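Local coordinates for protein aldo-keto Reductase, OXIDOREDUCTASE (Salmonella typhimurium, PDB 5T79) that binds NADPH and, as an aldo-keto reductase, probably reduces small aldehydes such as 3-hydroxybutanal to the corresponding alcohol, at residues Val216-Phe221 / Asp289-Val294; His138-Glu143 / Asn169-Leu174; Asn44-Leu49 / Gly78-Glu83. One frame throughout, in Å; residues are numbered along the deposited sequence. Where two conformers were deposited one is given.

Contact 1 of 3, residues Val216-Phe221 / Asp289-Val294; sequences VGSIAF and DNVTSV. With NDP (NADPH dihydro-nicotinamide-adenine-dinucleotide phosphate), chain E.
Ser218 and Thr292 interlock where strand 217-220 meets the residues leading into strand 293-296. From CB of Thr292, 3.1 Å from Ser218 O, the side chain runs on to OG1, which accepts the backbone N-H of Ser218 at 2.9 Å in a nearly straight bond (173°). With chi1 at -41°, OG1 lies beside its own backbone N and faces segment 216-221, close to CA of Gly217. Ser218 O in turn accepts Ser293 N at 3.1 Å and, more weakly, Thr292 N. Ser218 OG rests on CA of Val291, 3.2 Å away. The two strands are parallel neighbours in the barrel sheet of the TIM-barrel fold of aldo-keto reductases, strand 293-296 pairing next with strand 24-31. Register continues through Ala220 N, bonded to Ser293 O at 3.0 Å, while Ile219 CA makes a CA-H...O contact with the same oxygen. On the Ile219 side of the sheet, CG1 of Ile219 packs on CB of Ser293, whose OG bonds to Pro26 O. Next along the chain, one face of the Phe221 ring lies against the nicotinamide of NADPH, with C3N of the cofactor 3.4 Å from the plane of the Phe221 ring and over its centre.

Contact 2 of 3, residues His138-Glu143 / Asn169-Leu174; sequences HRPDPE and NYPADL. With NDP (NADPH dihydro-nicotinamide-adenine-dinucleotide phosphate), chain E.
Pro140 wedges between Tyr170 and Leu174. Its CB presses on CD2 of Leu174 at 3.5 Å, tighter than usual carbon contact, and its CG lies over one face of the Tyr170 ring in a CH-pi contact, 4.1 Å from the ring centroid and offset toward the rim. CG of Leu174 is anti to its backbone N (chi1 -161°), and CD2 is the branch that meets the proline. Pro171, at the N-cap of helix 172-185, adds its CD to Pro140 CG. Both segments follow neighbouring parallel strands of the TIM barrel, 132-137 and 162-168, so a loop packs here on the loop and first turn of helix 172-185, at the C-terminal ends of the strands, where aldo-keto reductases hold their cofactor. Farther out, a water bridges Tyr170 OH, at 2.9 Å, and Asp141 N, from which it accepts; the hydroxyl also bonds to His137 ND1. At the polar edge, Asn169 ND2 donates twice: to His138 O at 2.9 Å, met nearly along the C=O axis, and to the carboxamide oxygen O7N of NADPH, also at 2.9 Å and nearly straight (169°). These two bonds fix the rotation of the Asn169 amide. The His138 ring brings its edge to the same carboxamide, with NE2 3.4 Å from O7N.

Contact 3 of 3, residues Asn44-Leu49 / Gly78-Glu83; sequences NSRALL and GRILQE
Arg46 leaves its helix with CG anti to the backbone N (chi1 -171°), then bends at chi3 (-54°) to turn its guanidinium toward Glu83, whose chain reaches out extended beyond CG. Two outer helices of the TIM barrel, 42-54 and 72-85, are joined here, and the chain between them includes strand 59-61 of the barrel wall. The short helical segments cross at -60°, their axes 10.6 Å apart at closest approach. Ile80 lies between them: CD1 packs on the backbone N of Arg46 and on CB of Ser45, CG2 meets Leu49 CD1 at 3.8 Å, and CG1 lies over one face of the Arg46 guanidinium, offset toward its rim. Phe77 and Phe85 of helix 72-85 also touch Leu49. Beside these apolar contacts is a salt-bridge network. Arg46 grips Glu83 end-on, NH1 and NH2 both donating to OE1 at 2.8 Å, with the guanidinium and carboxylate planes nearly coplanar; NH1 has a second salt bridge, to Asp84. The Arg79 guanidinium stands steeply to that of Arg46, whose NH2 lies over its face. The shared carboxylate probably offsets this meeting of like charges, since Arg79 NE donates in a nearly straight bond to Glu83 OE2 at 2.9 Å.

Along the chain the three contacts come in series: contact 3 closes first, then contact 2, then contact 1, all within one aldo-keto reductase barrel. Contact 1 lies in the barrel wall, its centre about 9 Å from the centre of the chain, and contact 2 in the loops and the start of helix 172-185 that follow strands 132-137 and 162-168. Their centres are 18 Å apart, yet they touch where Phe221 CE2 meets Asn169 OD1 at 3.1 Å, and both reach the nicotinamide end of NADPH, so the cofactor ties barrel wall and loops together. Contact 3 joins outer helices on the opposite side of the chain's centre from contact 2, with centres 32 Å apart, and belongs to the barrel's outer layer.

Contact 1 of 3, residues Val216-Phe221 / Asp289-Val294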
loop_
_atom_site.group_PDB
_atom_site.type_symbol
_atom_site.label_atom_id
_atom_site.label_comp_id
_atom_site.label_asym_id
_atom_site.label_seq_id
_atom_site.Cartn_x
_atom_site.Cartn_y
_atom_site.Cartn_z
ATOM N N VAL A 216 3.454 14.702 -5.619
ATOM C CA VAL A 216 3.714 13.496 -4.817
ATOM C C VAL A 216 2.600 12.479 -5.110
ATOM O O VAL A 216 1.427 12.844 -5.164
ATOM C CB VAL A 216 3.845 13.824 -3.301
ATOM C CG1 VAL A 216 4.036 12.552 -2.460
ATOM C CG2 VAL A 216 5.016 14.790 -3.051
ATOM N N GLY A 217 2.983 11.218 -5.292
ATOM C CA GLY A 217 2.016 10.160 -5.558
ATOM C C GLY A 217 1.298 9.728 -4.305
ATOM O O GLY A 217 1.632 10.170 -3.191
ATOM N N SER A 218 0.368 8.780 -4.469
ATOM C CA SER A 218 -0.390 8.262 -3.341
ATOM C C SER A 218 -0.818 6.838 -3.582
ATOM O O SER A 218 -1.218 6.471 -4.693
ATOM C CB SER A 218 -1.612 9.146 -3.059
ATOM O OG SER A 218 -2.371 9.319 -4.244
ATOM N N ILE A 219 -0.810 6.039 -2.508
ATOM C CA ILE A 219 -1.204 4.638 -2.581
ATOM C C ILE A 219 -2.163 4.374 -1.396
ATOM O O ILE A 219 -1.765 4.483 -0.236
ATOM C CB ILE A 219 0.030 3.684 -2.643
ATOM C CG1 ILE A 219 -0.409 2.205 -2.769
ATOM C CG2 ILE A 219 1.042 3.893 -1.457
ATOM C CD1 ILE A 219 0.686 1.263 -3.214
ATOM N N ALA A 220 -3.432 4.070 -1.705
ATOM C CA ALA A 220 -4.466 3.881 -0.684
ATOM C C ALA A 220 -4.359 2.546 0.019
ATOM O O ALA A 220 -4.492 1.502 -0.616
ATOM C CB ALA A 220 -5.849 4.023 -1.317
ATOM N N PHE A 221 -4.163 2.571 1.345
ATOM C CA PHE A 221 -4.113 1.318 2.071
ATOM C C PHE A 221 -5.471 1.104 2.742
ATOM O O PHE A 221 -6.239 2.056 2.926
ATOM C CB PHE A 221 -2.922 1.237 3.006
ATOM C CG PHE A 221 -3.039 1.858 4.352
ATOM C CD1 PHE A 221 -3.637 1.170 5.402
ATOM C CD2 PHE A 221 -2.442 3.082 4.618
ATOM C CE1 PHE A 221 -3.727 1.742 6.666
ATOM C CE2 PHE A 221 -2.487 3.632 5.903
ATOM C CZ PHE A 221 -3.126 2.961 6.918
ATOM N N ASP A 289 -9.026 10.239 -10.429
ATOM C CA ASP A 289 -7.681 10.225 -11.037
ATOM C C ASP A 289 -6.687 11.062 -10.176
ATOM O O ASP A 289 -5.875 11.802 -10.715
ATOM C CB ASP A 289 -7.741 10.725 -12.510
ATOM C CG ASP A 289 -6.489 10.444 -13.321
ATOM O OD1 ASP A 289 -5.725 9.523 -12.939
ATOM O OD2 ASP A 289 -6.261 11.154 -14.329
ATOM N N ASN A 290 -6.804 10.980 -8.826
ATOM C CA ASN A 290 -5.927 11.745 -7.941
ATOM C C ASN A 290 -5.344 10.838 -6.834
ATOM O O ASN A 290 -4.905 11.315 -5.787
ATOM C CB ASN A 290 -6.647 12.981 -7.365
ATOM C CG ASN A 290 -7.823 12.722 -6.453
ATOM O OD1 ASN A 290 -8.322 11.605 -6.318
ATOM N ND2 ASN A 290 -8.351 13.782 -5.862
ATOM N N VAL A 291 -5.349 9.523 -7.097
ATOM C CA VAL A 291 -4.738 8.461 -6.272
ATOM C C VAL A 291 -3.964 7.595 -7.256
ATOM O O VAL A 291 -4.510 7.245 -8.301
ATOM C CB VAL A 291 -5.750 7.645 -5.416
ATOM C CG1 VAL A 291 -5.050 6.474 -4.720
ATOM C CG2 VAL A 291 -6.449 8.541 -4.386
ATOM N N THR A 292 -2.683 7.315 -6.988
ATOM C CA THR A 292 -1.883 6.543 -7.959
ATOM C C THR A 292 -2.270 5.090 -7.992
ATOM O O THR A 292 -2.384 4.505 -9.074
ATOM C CB THR A 292 -0.364 6.600 -7.639
ATOM O OG1 THR A 292 -0.018 7.912 -7.234
ATOM C CG2 THR A 292 0.512 6.097 -8.804
ATOM N N SER A 293 -2.354 4.469 -6.816
ATOM C CA SER A 293 -2.568 3.027 -6.752
ATOM C C SER A 293 -3.432 2.637 -5.545
ATOM O O SER A 293 -3.537 3.392 -4.578
ATOM C CB SER A 293 -1.204 2.335 -6.646
ATOM O OG SER A 293 -1.296 0.915 -6.738
ATOM N N VAL A 294 -4.059 1.459 -5.616
ATOM C CA VAL A 294 -4.863 0.888 -4.540
ATOM C C VAL A 294 -4.090 -0.346 -4.007
ATOM O O VAL A 294 -3.672 -1.198 -4.794
ATOM C CB VAL A 294 -6.311 0.605 -5.027
ATOM C CG1 VAL A 294 -6.439 -0.673 -5.849
ATOM C CG2 VAL A 294 -7.285 0.621 -3.882
HETATM P PA NDP E . -7.840 -4.667 2.172
HETATM O O1A NDP E . -7.696 -4.774 0.683
HETATM O O2A NDP E . -8.535 -3.587 2.870
HETATM O O5B NDP E . -8.475 -6.007 2.796
HETATM C C5B NDP E . -7.685 -7.194 2.585
HETATM C C4B NDP E . -8.336 -8.399 3.205
HETATM O O4B NDP E . -9.736 -8.428 2.847
HETATM C C3B NDP E . -7.740 -9.724 2.736
HETATM O O3B NDP E . -6.722 -10.158 3.635
HETATM C C2B NDP E . -8.943 -10.657 2.688
HETATM O O2B NDP E . -9.177 -11.275 3.972
HETATM C C1B NDP E . -10.100 -9.708 2.370
HETATM N N9A NDP E . -10.424 -9.594 0.951
HETATM C C8A NDP E . -9.712 -8.947 -0.024
HETATM N N7A NDP E . -10.259 -9.008 -1.215
HETATM C C5A NDP E . -11.410 -9.755 -1.010
HETATM C C6A NDP E . -12.401 -10.234 -1.890
HETATM N N6A NDP E . -12.471 -9.905 -3.184
HETATM N N1A NDP E . -13.367 -11.027 -1.373
HETATM C C2A NDP E . -13.366 -11.274 -0.058
HETATM N N3A NDP E . -12.500 -10.858 0.871
HETATM C C4A NDP E . -11.528 -10.115 0.323
HETATM O O3 NDP E . -6.296 -4.584 2.528
HETATM P PN NDP E . -5.673 -4.395 3.989
HETATM O O1N NDP E . -5.297 -5.801 4.282
HETATM O O2N NDP E . -6.584 -3.638 4.944
HETATM O O5D NDP E . -4.379 -3.416 3.923
HETATM C C5D NDP E . -3.844 -3.142 2.599
HETATM C C4D NDP E . -2.336 -3.061 2.633
HETATM O O4D NDP E . -1.949 -1.763 3.124
HETATM C C3D NDP E . -1.616 -4.053 3.528
HETATM O O3D NDP E . -1.479 -5.308 2.879
HETATM C C2D NDP E . -0.307 -3.321 3.857
HETATM O O2D NDP E . 0.799 -3.509 2.974
HETATM C C1D NDP E . -0.758 -1.858 3.879
HETATM N N1N NDP E . -1.080 -1.358 5.231
HETATM C C2N NDP E . -0.345 -0.262 5.682
HETATM C C3N NDP E . -0.540 0.294 6.890
HETATM C C7N NDP E . 0.080 1.633 7.184
HETATM O O7N NDP E . -0.087 2.058 8.338
HETATM N N7N NDP E . 0.801 2.293 6.277
HETATM C C4N NDP E . -1.407 -0.407 7.901
HETATM C C5N NDP E . -2.331 -1.386 7.259
HETATM C C6N NDP E . -2.153 -1.840 6.034
HETATM P P2B NDP E . -9.504 -12.832 4.303
HETATM O O1X NDP E . -8.510 -13.554 5.134
HETATM O O2X NDP E . -10.864 -12.698 4.975
HETATM O O3X NDP E . -9.737 -13.469 2.937
#

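Contact 2 of 3, residues His138-Glu143 / Asn169-Leu174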
loop_
_atom_site.group_PDB
_atom_site.type_symbol
_atom_site.label_atom_id
_atom_site.label_comp_id
_atom_site.label_asym_id
_atom_site.label_seq_id
_atom_site.Cartn_x
_atom_site.Cartn_y
_atom_site.Cartn_z
ATOM N N HIS A 138 6.860 5.182 8.621
ATOM C CA HIS A 138 5.563 4.500 8.731
ATOM C C HIS A 138 4.427 5.342 9.355
ATOM O O HIS A 138 3.246 5.097 9.054
ATOM C CB HIS A 138 5.752 3.195 9.529
ATOM C CG HIS A 138 4.799 2.079 9.215
ATOM N ND1 HIS A 138 5.110 0.770 9.538
ATOM C CD2 HIS A 138 3.569 2.107 8.649
ATOM C CE1 HIS A 138 4.043 0.054 9.203
ATOM N NE2 HIS A 138 3.106 0.810 8.631
ATOM N N ARG A 139 4.759 6.302 10.229
ATOM C CA ARG A 139 3.742 7.157 10.861
ATOM C C ARG A 139 4.436 8.349 11.490
ATOM O O ARG A 139 5.627 8.235 11.805
ATOM C CB ARG A 139 2.928 6.391 11.941
ATOM C CG ARG A 139 3.815 5.794 13.052
ATOM C CD ARG A 139 3.161 5.814 14.422
ATOM N NE ARG A 139 3.918 5.006 15.386
ATOM C CZ ARG A 139 3.462 4.635 16.580
ATOM N NH1 ARG A 139 2.252 5.004 16.981
ATOM N NH2 ARG A 139 4.221 3.911 17.391
ATOM N N PRO A 140 3.739 9.485 11.696
ATOM C CA PRO A 140 4.390 10.635 12.343
ATOM C C PRO A 140 4.967 10.322 13.716
ATOM O O PRO A 140 4.414 9.489 14.454
ATOM C CB PRO A 140 3.236 11.633 12.514
ATOM C CG PRO A 140 2.262 11.279 11.425
ATOM C CD PRO A 140 2.323 9.780 11.379
ATOM N N ASP A 141 6.053 11.040 14.072
ATOM C CA ASP A 141 6.657 11.009 15.405
ATOM C C ASP A 141 6.653 12.462 15.914
ATOM O O ASP A 141 7.598 13.206 15.640
ATOM C CB ASP A 141 8.063 10.387 15.389
ATOM C CG ASP A 141 8.766 10.379 16.745
ATOM O OD1 ASP A 141 8.105 10.674 17.771
ATOM O OD2 ASP A 141 9.924 9.974 16.795
ATOM N N PRO A 142 5.602 12.892 16.642
ATOM C CA PRO A 142 5.529 14.310 17.050
ATOM C C PRO A 142 6.627 14.811 18.002
ATOM O O PRO A 142 6.857 16.019 18.053
ATOM C CB PRO A 142 4.168 14.422 17.756
ATOM C CG PRO A 142 3.764 13.019 18.088
ATOM C CD PRO A 142 4.379 12.153 17.020
ATOM N N GLU A 143 7.316 13.898 18.713
ATOM C CA GLU A 143 8.318 14.245 19.726
ATOM C C GLU A 143 9.773 14.264 19.221
ATOM O O GLU A 143 10.673 14.639 19.983
ATOM C CB GLU A 143 8.192 13.298 20.930
ATOM C CG GLU A 143 6.849 13.379 21.653
ATOM C CD GLU A 143 6.376 14.769 22.033
ATOM O OE1 GLU A 143 7.179 15.537 22.611
ATOM O OE2 GLU A 143 5.204 15.097 21.738
ATOM N N ASN A 169 0.572 7.739 6.699
ATOM C CA ASN A 169 -0.275 8.200 7.812
ATOM C C ASN A 169 0.019 9.633 8.273
ATOM O O ASN A 169 -0.336 9.999 9.396
ATOM C CB ASN A 169 -0.146 7.241 9.014
ATOM C CG ASN A 169 -0.554 5.834 8.668
ATOM O OD1 ASN A 169 -1.662 5.594 8.192
ATOM N ND2 ASN A 169 0.348 4.888 8.828
ATOM N N TYR A 170 0.618 10.458 7.403
ATOM C CA TYR A 170 0.893 11.843 7.758
ATOM C C TYR A 170 -0.324 12.724 7.452
ATOM O O TYR A 170 -0.762 12.748 6.301
ATOM C CB TYR A 170 2.112 12.360 6.961
ATOM C CG TYR A 170 3.457 12.196 7.638
ATOM C CD1 TYR A 170 3.911 10.938 8.047
ATOM C CD2 TYR A 170 4.322 13.274 7.773
ATOM C CE1 TYR A 170 5.169 10.778 8.633
ATOM C CE2 TYR A 170 5.582 13.127 8.358
ATOM C CZ TYR A 170 6.000 11.881 8.784
ATOM O OH TYR A 170 7.237 11.796 9.374
ATOM N N PRO A 171 -0.858 13.497 8.424
ATOM C CA PRO A 171 -1.959 14.432 8.101
ATOM C C PRO A 171 -1.453 15.478 7.112
ATOM O O PRO A 171 -0.233 15.640 6.995
ATOM C CB PRO A 171 -2.311 15.064 9.461
ATOM C CG PRO A 171 -1.679 14.175 10.487
ATOM C CD PRO A 171 -0.451 13.619 9.837
ATOM N N ALA A 172 -2.357 16.192 6.421
ATOM C CA ALA A 172 -1.970 17.167 5.389
ATOM C C ALA A 172 -0.929 18.232 5.838
ATOM O O ALA A 172 -0.024 18.531 5.056
ATOM C CB ALA A 172 -3.201 17.875 4.846
ATOM N N ASP A 173 -1.078 18.788 7.057
ATOM C CA ASP A 173 -0.197 19.823 7.601
ATOM C C ASP A 173 1.236 19.287 7.785
ATOM O O ASP A 173 2.200 19.945 7.374
ATOM C CB ASP A 173 -0.768 20.420 8.918
ATOM C CG ASP A 173 -0.777 19.566 10.191
ATOM O OD1 ASP A 173 -0.852 18.308 10.082
ATOM O OD2 ASP A 173 -0.759 20.157 11.300
ATOM N N LEU A 174 1.367 18.078 8.338
ATOM C CA LEU A 174 2.686 17.460 8.553
ATOM C C LEU A 174 3.257 16.959 7.229
ATOM O O LEU A 174 4.466 17.067 7.011
ATOM C CB LEU A 174 2.609 16.338 9.571
ATOM C CG LEU A 174 3.966 15.965 10.186
ATOM C CD1 LEU A 174 4.457 17.057 11.149
ATOM C CD2 LEU A 174 3.861 14.648 10.919
HETATM P PA NDP E . -7.840 -4.667 2.172
HETATM O O1A NDP E . -7.696 -4.774 0.683
HETATM O O2A NDP E . -8.535 -3.587 2.870
HETATM O O5B NDP E . -8.475 -6.007 2.796
HETATM C C5B NDP E . -7.685 -7.194 2.585
HETATM C C4B NDP E . -8.336 -8.399 3.205
HETATM O O4B NDP E . -9.736 -8.428 2.847
HETATM C C3B NDP E . -7.740 -9.724 2.736
HETATM O O3B NDP E . -6.722 -10.158 3.635
HETATM C C2B NDP E . -8.943 -10.657 2.688
HETATM O O2B NDP E . -9.177 -11.275 3.972
HETATM C C1B NDP E . -10.100 -9.708 2.370
HETATM N N9A NDP E . -10.424 -9.594 0.951
HETATM C C8A NDP E . -9.712 -8.947 -0.024
HETATM N N7A NDP E . -10.259 -9.008 -1.215
HETATM C C5A NDP E . -11.410 -9.755 -1.010
HETATM C C6A NDP E . -12.401 -10.234 -1.890
HETATM N N6A NDP E . -12.471 -9.905 -3.184
HETATM N N1A NDP E . -13.367 -11.027 -1.373
HETATM C C2A NDP E . -13.366 -11.274 -0.058
HETATM N N3A NDP E . -12.500 -10.858 0.871
HETATM C C4A NDP E . -11.528 -10.115 0.323
HETATM O O3 NDP E . -6.296 -4.584 2.528
HETATM P PN NDP E . -5.673 -4.395 3.989
HETATM O O1N NDP E . -5.297 -5.801 4.282
HETATM O O2N NDP E . -6.584 -3.638 4.944
HETATM O O5D NDP E . -4.379 -3.416 3.923
HETATM C C5D NDP E . -3.844 -3.142 2.599
HETATM C C4D NDP E . -2.336 -3.061 2.633
HETATM O O4D NDP E . -1.949 -1.763 3.124
HETATM C C3D NDP E . -1.616 -4.053 3.528
HETATM O O3D NDP E . -1.479 -5.308 2.879
HETATM C C2D NDP E . -0.307 -3.321 3.857
HETATM O O2D NDP E . 0.799 -3.509 2.974
HETATM C C1D NDP E . -0.758 -1.858 3.879
HETATM N N1N NDP E . -1.080 -1.358 5.231
HETATM C C2N NDP E . -0.345 -0.262 5.682
HETATM C C3N NDP E . -0.540 0.294 6.890
HETATM C C7N NDP E . 0.080 1.633 7.184
HETATM O O7N NDP E . -0.087 2.058 8.338
HETATM N N7N NDP E . 0.801 2.293 6.277
HETATM C C4N NDP E . -1.407 -0.407 7.901
HETATM C C5N NDP E . -2.331 -1.386 7.259
HETATM C C6N NDP E . -2.153 -1.840 6.034
HETATM P P2B NDP E . -9.504 -12.832 4.303
HETATM O O1X NDP E . -8.510 -13.554 5.134
HETATM O O2X NDP E . -10.864 -12.698 4.975
HETATM O O3X NDP E . -9.737 -13.469 2.937
HETATM O O HOH W 1 7.281 12.676 12.127
#

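Contact 3 of 3, residues Asn44-Leu49 / Gly78-Glu83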
loop_
_atom_site.group_PDB
_atom_site.type_symbol
_atom_site.label_atom_id
_atom_site.label_comp_id
_atom_site.label_asym_id
_atom_site.label_seq_id
_atom_site.Cartn_x
_atom_site.Cartn_y
_atom_site.Cartn_z
ATOM N N ASN A 44 0.958 -20.958 0.138
ATOM C CA ASN A 44 -0.053 -19.957 -0.202
ATOM C C ASN A 44 0.588 -18.601 -0.473
ATOM O O ASN A 44 0.222 -17.966 -1.465
ATOM C CB ASN A 44 -1.115 -19.847 0.887
ATOM C CG ASN A 44 -2.216 -18.877 0.511
ATOM O OD1 ASN A 44 -2.821 -18.962 -0.574
ATOM N ND2 ASN A 44 -2.427 -17.883 1.360
ATOM N N SER A 45 1.534 -18.147 0.387
ATOM C CA SER A 45 2.260 -16.876 0.193
ATOM C C SER A 45 2.908 -16.834 -1.201
ATOM O O SER A 45 2.815 -15.840 -1.930
ATOM C CB SER A 45 3.349 -16.733 1.261
ATOM O OG SER A 45 2.755 -16.666 2.543
ATOM N N ARG A 46 3.549 -17.948 -1.577
ATOM C CA ARG A 46 4.252 -18.076 -2.857
ATOM C C ARG A 46 3.252 -17.954 -4.014
ATOM O O ARG A 46 3.509 -17.217 -4.963
ATOM C CB ARG A 46 4.991 -19.440 -2.904
ATOM C CG ARG A 46 5.921 -19.585 -4.095
ATOM C CD ARG A 46 6.481 -20.988 -4.229
ATOM N NE ARG A 46 7.141 -21.451 -2.999
ATOM C CZ ARG A 46 8.401 -21.202 -2.673
ATOM N NH1 ARG A 46 9.171 -20.469 -3.474
ATOM N NH2 ARG A 46 8.909 -21.693 -1.550
ATOM N N ALA A 47 2.114 -18.662 -3.919
ATOM C CA ALA A 47 1.052 -18.642 -4.934
ATOM C C ALA A 47 0.498 -17.215 -5.112
ATOM O O ALA A 47 0.236 -16.803 -6.243
ATOM C CB ALA A 47 -0.076 -19.599 -4.539
ATOM N N LEU A 48 0.337 -16.463 -4.011
ATOM C CA LEU A 48 -0.157 -15.057 -4.059
ATOM C C LEU A 48 0.829 -14.152 -4.806
ATOM O O LEU A 48 0.440 -13.426 -5.719
ATOM C CB LEU A 48 -0.374 -14.499 -2.620
ATOM C CG LEU A 48 -1.526 -15.125 -1.833
ATOM C CD1 LEU A 48 -1.469 -14.748 -0.350
ATOM C CD2 LEU A 48 -2.873 -14.772 -2.453
ATOM N N LEU A 49 2.107 -14.203 -4.437
ATOM C CA LEU A 49 3.115 -13.400 -5.130
ATOM C C LEU A 49 3.209 -13.764 -6.627
ATOM O O LEU A 49 3.290 -12.873 -7.458
ATOM C CB LEU A 49 4.495 -13.543 -4.465
ATOM C CG LEU A 49 4.610 -12.986 -3.045
ATOM C CD1 LEU A 49 5.990 -13.270 -2.467
ATOM C CD2 LEU A 49 4.291 -11.499 -3.007
ATOM N N GLY A 78 11.755 -12.544 1.270
ATOM C CA GLY A 78 13.172 -12.711 0.919
ATOM C C GLY A 78 13.484 -14.091 0.352
ATOM O O GLY A 78 14.145 -14.207 -0.683
ATOM N N ARG A 79 12.969 -15.147 0.995
ATOM C CA ARG A 79 13.157 -16.533 0.525
ATOM C C ARG A 79 12.480 -16.746 -0.846
ATOM O O ARG A 79 13.104 -17.322 -1.750
ATOM C CB ARG A 79 12.576 -17.537 1.549
ATOM C CG ARG A 79 12.730 -19.000 1.111
ATOM C CD ARG A 79 12.026 -19.956 2.040
ATOM N NE ARG A 79 11.776 -21.258 1.405
ATOM C CZ ARG A 79 10.880 -22.139 1.842
ATOM N NH1 ARG A 79 10.155 -21.877 2.922
ATOM N NH2 ARG A 79 10.714 -23.293 1.214
ATOM N N ILE A 80 11.206 -16.315 -0.990
ATOM C CA ILE A 80 10.450 -16.494 -2.242
ATOM C C ILE A 80 11.133 -15.691 -3.363
ATOM O O ILE A 80 11.231 -16.181 -4.497
ATOM C CB ILE A 80 8.950 -16.157 -2.081
ATOM C CG1 ILE A 80 8.281 -17.163 -1.107
ATOM C CG2 ILE A 80 8.205 -16.156 -3.453
ATOM C CD1 ILE A 80 6.977 -16.646 -0.444
ATOM N N LEU A 81 11.616 -14.487 -3.044
ATOM C CA LEU A 81 12.346 -13.656 -4.014
ATOM C C LEU A 81 13.594 -14.414 -4.535
ATOM O O LEU A 81 13.793 -14.495 -5.750
ATOM C CB LEU A 81 12.748 -12.306 -3.403
ATOM C CG LEU A 81 13.815 -11.500 -4.155
ATOM C CD1 LEU A 81 13.286 -10.928 -5.463
ATOM C CD2 LEU A 81 14.332 -10.396 -3.295
ATOM N N GLN A 82 14.402 -14.980 -3.615
ATOM C CA GLN A 82 15.623 -15.723 -3.968
ATOM C C GLN A 82 15.279 -16.963 -4.809
ATOM O O GLN A 82 15.964 -17.263 -5.791
ATOM C CB GLN A 82 16.369 -16.140 -2.675
ATOM C CG GLN A 82 17.633 -17.004 -2.885
ATOM C CD GLN A 82 18.812 -16.280 -3.512
ATOM O OE1 GLN A 82 19.042 -15.081 -3.301
ATOM N NE2 GLN A 82 19.620 -17.014 -4.268
ATOM N N GLU A 83 14.217 -17.687 -4.420
ATOM C CA GLU A 83 13.873 -18.937 -5.094
ATOM C C GLU A 83 13.210 -18.740 -6.442
ATOM O O GLU A 83 13.502 -19.508 -7.366
ATOM C CB GLU A 83 12.948 -19.794 -4.208
ATOM C CG GLU A 83 13.653 -20.365 -2.980
ATOM C CD GLU A 83 12.788 -21.106 -1.976
ATOM O OE1 GLU A 83 11.542 -21.055 -2.090
ATOM O OE2 GLU A 83 13.363 -21.704 -1.040
#